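Local coordinates for protein putative endo-1,4-beta-xylanase (Bacteroides thetaiotaomicron VPI-5482, PDB 5MSX) that probably hydrolyses arabinofuranoside linkages in plant pectin as a calcium-containing family 43 glycoside hydrolase, at residues S247-N250 and I255-P258; G219-Q224 and L277-R282. All blocks are in the same frame, centred on the assembly; numbering follows the deposited sequence.

How the interactions relate
Interactions 1 and 2 lie side by side, their centres 7 Å apart, and interaction 1 is nested in the chain excursion closed by interaction 2. They meet directly at several points. Thr-248 OG1 and Gln-224 NE2 are 2.8 Å apart, a probable hydrogen bond, and Phe-256 O probably accepts from Phe-279 N at 2.9 Å; Thr-249 OG1 also comes within 2.8 Å of Glu-221 O. Interaction 2 is the nearer to the predicted catalytic residues: at their nearest atoms the side chains of Tyr-223 and Glu-200 are about 3 Å apart, those of Leu-277 and Asp-36 about 4 Å. Interaction 1 stands farther back, with Gly-257 about 11 Å from the side chain of Glu-200.

Interaction 1: residues S247-N250 and I255-P258; sequences STTN and IFGP
Ser-247 OG is held by two groups: it donates to the carbonyl of Pro-258, with OG and O 2.8 Å apart, and it receives a weak hydrogen bond from Tyr-225 N on the adjoining strand. With chi1 at 73°, OG sits between the backbone N and the carbonyl carbon of its own residue, and from there it meets the Pro-258 oxygen in the carbonyl plane. The Pro-258 ring lies against the backbone of 247-249, its CG 3.3 Å from Thr-248 N, while Ser-247 CB rests 3.8 Å from that CG.

Thr-249 supplies the second side-chain bond. Its OG1, placed beside the backbone N, accepts from Gly-257 N at 3.0 Å with an N-H...O angle of 160°. The same rotamer puts CG2 anti to the backbone N, where it approaches the Phe-256 ring obliquely and comes 3.7 Å from CD2. Gly-257 has a positive phi, a backbone shape that favours glycine.

Beyond Thr-249 the backbones join as a single antiparallel hydrogen-bonded pair. Asn-250 N reaches Ile-255 O at 2.9 Å, and Ile-255 N returns a bond to Asn-250 O at 3.0 Å. The Ile-255 oxygen also receives a CA-H...O contact from Thr-249 CA, 3.3 Å away. Within the loop thus closed, Asn-250 OD1 accepts from Arg-253 N.

The contact belongs to the loop joining strand 245-247, an outermost strand of its four-stranded sheet, to strand 261-264 of the next sheet, in the five-bladed beta-propeller characteristic of family 43. Ile-255 and Pro-258 both pack on Tyr-276 of strand 272-278. Polar bonds at both ends, with proline packing between them, therefore fix the two arms of this inter-blade loop against each other and satisfy the buried serine hydroxyl and glycine N-H.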
loop_
_atom_site.group_PDB
_atom_site.type_symbol
_atom_site.label_atom_id
_atom_site.label_comp_id
_atom_site.label_asym_id
_atom_site.label_seq_id
_atom_site.Cartn_x
_atom_site.Cartn_y
_atom_site.Cartn_z
ATOM N N SER C 247 30.183 5.670 -19.592
ATOM C CA SER C 247 30.176 7.044 -20.091
ATOM C C SER C 247 31.388 7.751 -19.579
ATOM O O SER C 247 31.777 7.551 -18.432
ATOM C CB SER C 247 28.907 7.812 -19.721
ATOM O OG SER C 247 28.857 8.160 -18.357
ATOM N N THR C 248 32.013 8.535 -20.447
ATOM C CA THR C 248 33.235 9.261 -20.123
ATOM C C THR C 248 33.429 10.394 -21.133
ATOM O O THR C 248 32.849 10.354 -22.211
ATOM C CB THR C 248 34.471 8.318 -20.104
ATOM O OG1 THR C 248 35.581 9.021 -19.545
ATOM C CG2 THR C 248 34.865 7.818 -21.529
ATOM N N THR C 249 34.224 11.399 -20.782
ATOM C CA THR C 249 34.541 12.504 -21.698
ATOM C C THR C 249 34.969 11.986 -23.084
ATOM O O THR C 249 35.745 11.030 -23.185
ATOM C CB THR C 249 35.611 13.440 -21.097
ATOM O OG1 THR C 249 35.025 14.163 -20.006
ATOM C CG2 THR C 249 36.189 14.447 -22.168
ATOM N N ASN C 250 34.366 12.561 -24.126
ATOM C CA ASN C 250 34.760 12.322 -25.523
ATOM C C ASN C 250 35.316 13.653 -26.063
ATOM O O ASN C 250 34.556 14.586 -26.440
ATOM C CB ASN C 250 33.569 11.852 -26.328
ATOM C CG ASN C 250 33.939 11.498 -27.768
ATOM O OD1 ASN C 250 34.775 12.155 -28.394
ATOM N ND2 ASN C 250 33.272 10.494 -28.310
ATOM N N ILE C 255 32.406 16.531 -25.639
ATOM C CA ILE C 255 31.403 16.135 -24.628
ATOM C C ILE C 255 32.108 15.784 -23.331
ATOM O O ILE C 255 32.776 14.761 -23.252
ATOM C CB ILE C 255 30.511 14.982 -25.131
ATOM C CG1 ILE C 255 29.707 15.470 -26.354
ATOM C CG2 ILE C 255 29.554 14.484 -24.025
ATOM C CD1 ILE C 255 29.130 14.354 -27.199
ATOM N N PHE C 256 31.970 16.660 -22.334
ATOM C CA PHE C 256 32.744 16.609 -21.097
ATOM C C PHE C 256 31.887 16.220 -19.885
ATOM O O PHE C 256 30.828 16.812 -19.643
ATOM C CB PHE C 256 33.377 17.984 -20.839
ATOM C CG PHE C 256 34.414 18.372 -21.855
ATOM C CD1 PHE C 256 34.054 19.042 -23.020
ATOM C CD2 PHE C 256 35.753 18.050 -21.656
ATOM C CE1 PHE C 256 35.014 19.396 -23.966
ATOM C CE2 PHE C 256 36.717 18.392 -22.604
ATOM C CZ PHE C 256 36.350 19.080 -23.749
ATOM N N GLY C 257 32.361 15.234 -19.130
ATOM C CA GLY C 257 31.808 14.920 -17.819
ATOM C C GLY C 257 30.368 14.446 -17.908
ATOM O O GLY C 257 29.485 15.093 -17.347
ATOM N N PRO C 258 30.123 13.337 -18.648
ATOM C CA PRO C 258 28.793 12.742 -18.774
ATOM C C PRO C 258 28.338 12.028 -17.514
ATOM O O PRO C 258 28.481 10.798 -17.378
ATOM C CB PRO C 258 28.941 11.772 -19.950
ATOM C CG PRO C 258 30.335 11.362 -19.895
ATOM C CD PRO C 258 31.096 12.615 -19.491
#

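Interaction 2: residues G219-Q224 and L277-R282; sequences GDEKYQ and LEFGRR
A type II' beta turn from Phe-279 to Arg-282 follows strand 272-278 of the propeller, and its first residue, Phe-279, packs against Glu-221, which begins a short 3-10 segment, and against Asp-220. The Glu-221 side chain lies over one face of the Phe-279 ring, with CG 3.8 Å from the ring centroid in a CH-pi contact 13° off the normal. A bend at chi2 (97°) carries the carboxylate on over the rim, where Glu-221 OE1 comes 3.5 Å from Phe-279 CE1 and the carboxylate and ring planes stack 12° apart. On the opposite face Arg-282 CA, brought round by the turn, sits 3.6 Å above the plane of the Phe-279 ring.

Tyr-223 and Leu-277 meet beside the predicted catalytic residues, Glu-200 and Asp-36, their side chains crossing at about a right angle with Tyr-223 CE2 and Leu-277 CD2 4.0 Å apart. Gly-280 N donates to Glu-278 OE2 at 2.8 Å, tying the turn back to the residue just before it.

Both Glu-221 oxygens are bound elsewhere, OE2 by Met-342 N and OE1 by Lys-343 N. These amide bonds probably stabilise the buried carboxylate as an anion and hold it flat against the phenylalanine.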
loop_
_atom_site.group_PDB
_atom_site.type_symbol
_atom_site.label_atom_id
_atom_site.label_comp_id
_atom_site.label_asym_id
_atom_site.label_seq_id
_atom_site.Cartn_x
_atom_site.Cartn_y
_atom_site.Cartn_z
ATOM N N GLY C 219 33.820 13.945 -10.877
ATOM C CA GLY C 219 32.924 15.098 -10.847
ATOM C C GLY C 219 33.407 16.106 -11.898
ATOM O O GLY C 219 34.509 15.959 -12.431
ATOM N N ASP C 220 32.580 17.098 -12.202
ATOM C CA ASP C 220 32.901 18.140 -13.213
ATOM C C ASP C 220 33.230 17.449 -14.530
ATOM O O ASP C 220 32.530 16.492 -14.883
ATOM C CB ASP C 220 34.016 19.089 -12.703
ATOM C CG ASP C 220 33.675 19.709 -11.346
ATOM O OD1 ASP C 220 32.563 20.246 -11.196
ATOM O OD2 ASP C 220 34.489 19.614 -10.411
ATOM N N GLU C 221 34.296 17.870 -15.232
ATOM C CA GLU C 221 34.662 17.273 -16.514
ATOM C C GLU C 221 35.082 15.834 -16.347
ATOM O O GLU C 221 35.011 15.092 -17.321
ATOM C CB GLU C 221 35.832 18.001 -17.221
ATOM C CG GLU C 221 35.623 19.479 -17.464
ATOM C CD GLU C 221 36.257 20.354 -16.391
ATOM O OE1 GLU C 221 36.067 20.058 -15.173
ATOM O OE2 GLU C 221 36.940 21.357 -16.747
ATOM N N LYS C 222 35.530 15.435 -15.144
ATOM C CA LYS C 222 35.930 14.017 -14.930
ATOM C C LYS C 222 34.798 13.049 -14.569
ATOM O O LYS C 222 35.054 11.894 -14.336
ATOM C CB LYS C 222 37.055 13.897 -13.901
ATOM C CG LYS C 222 38.309 14.698 -14.227
ATOM C CD LYS C 222 39.104 14.104 -15.382
ATOM C CE LYS C 222 40.173 15.081 -15.873
ATOM N NZ LYS C 222 41.061 14.460 -16.904
ATOM N N TYR C 223 33.551 13.509 -14.535
ATOM C CA TYR C 223 32.386 12.637 -14.297
ATOM C C TYR C 223 32.394 11.447 -15.280
ATOM O O TYR C 223 32.637 11.635 -16.485
ATOM C CB TYR C 223 31.108 13.426 -14.502
ATOM C CG TYR C 223 30.181 13.636 -13.334
ATOM C CD1 TYR C 223 29.964 12.624 -12.380
ATOM C CD2 TYR C 223 29.420 14.796 -13.237
ATOM C CE1 TYR C 223 29.052 12.796 -11.346
ATOM C CE2 TYR C 223 28.480 14.964 -12.203
ATOM C CZ TYR C 223 28.307 13.949 -11.272
ATOM O OH TYR C 223 27.404 14.058 -10.258
ATOM N N GLN C 224 32.233 10.239 -14.747
ATOM C CA GLN C 224 32.033 9.021 -15.523
ATOM C C GLN C 224 30.944 8.169 -14.855
ATOM O O GLN C 224 30.679 8.294 -13.633
ATOM C CB GLN C 224 33.301 8.197 -15.594
ATOM C CG GLN C 224 34.506 8.922 -16.163
ATOM C CD GLN C 224 35.784 8.095 -16.050
ATOM O OE1 GLN C 224 36.206 7.772 -14.974
ATOM N NE2 GLN C 224 36.366 7.738 -17.162
ATOM N N LEU C 277 23.834 14.453 -17.615
ATOM C CA LEU C 277 24.231 15.856 -17.589
ATOM C C LEU C 277 25.581 15.983 -18.284
ATOM O O LEU C 277 26.320 14.988 -18.402
ATOM C CB LEU C 277 24.268 16.387 -16.144
ATOM C CG LEU C 277 25.405 15.904 -15.250
ATOM C CD1 LEU C 277 26.732 16.625 -15.519
ATOM C CD2 LEU C 277 25.012 16.069 -13.769
ATOM N N GLU C 278 25.903 17.224 -18.697
ATOM C CA GLU C 278 27.148 17.541 -19.366
ATOM C C GLU C 278 27.705 18.804 -18.701
ATOM O O GLU C 278 26.932 19.627 -18.193
ATOM C CB GLU C 278 26.932 17.705 -20.882
ATOM C CG GLU C 278 28.207 17.576 -21.750
ATOM C CD GLU C 278 28.924 18.917 -22.027
ATOM O OE1 GLU C 278 30.054 18.872 -22.617
ATOM O OE2 GLU C 278 28.364 20.016 -21.674
ATOM N N PHE C 279 29.032 18.884 -18.608
ATOM C CA PHE C 279 29.751 19.989 -17.908
ATOM C C PHE C 279 29.199 21.406 -18.194
ATOM O O PHE C 279 29.107 22.246 -17.296
ATOM C CB PHE C 279 31.264 19.922 -18.222
ATOM C CG PHE C 279 32.069 21.019 -17.563
ATOM C CD1 PHE C 279 32.370 20.957 -16.202
ATOM C CD2 PHE C 279 32.514 22.115 -18.303
ATOM C CE1 PHE C 279 33.104 21.956 -15.598
ATOM C CE2 PHE C 279 33.249 23.127 -17.698
ATOM C CZ PHE C 279 33.551 23.047 -16.346
ATOM N N GLY C 280 28.819 21.650 -19.441
ATOM C CA GLY C 280 28.150 22.862 -19.826
ATOM C C GLY C 280 29.011 24.096 -19.648
ATOM O O GLY C 280 30.174 24.128 -20.097
ATOM N N ARG C 281 28.440 25.100 -18.985
ATOM C CA ARG C 281 29.121 26.361 -18.774
ATOM C C ARG C 281 29.764 26.430 -17.391
ATOM O O ARG C 281 29.953 27.544 -16.874
ATOM C CB ARG C 281 28.161 27.540 -18.980
ATOM C CG ARG C 281 27.647 27.709 -20.398
ATOM C CD ARG C 281 26.499 26.757 -20.723
ATOM N NE ARG C 281 25.717 27.212 -21.858
ATOM C CZ ARG C 281 24.884 26.440 -22.560
ATOM N NH1 ARG C 281 24.664 25.169 -22.225
ATOM N NH2 ARG C 281 24.244 26.948 -23.599
ATOM N N ARG C 282 30.089 25.253 -16.821
ATOM C CA ARG C 282 30.730 25.079 -15.501
ATOM C C ARG C 282 29.734 25.235 -14.345
ATOM O O ARG C 282 28.695 25.844 -14.510
ATOM C CB ARG C 282 31.980 26.015 -15.301
ATOM C CG ARG C 282 31.787 27.224 -14.377
ATOM C CD ARG C 282 32.907 28.239 -14.533
ATOM N NE ARG C 282 34.229 27.648 -14.295
ATOM C CZ ARG C 282 34.832 27.573 -13.111
ATOM N NH1 ARG C 282 36.044 27.025 -13.012
ATOM N NH2 ARG C 282 34.254 28.049 -12.010
#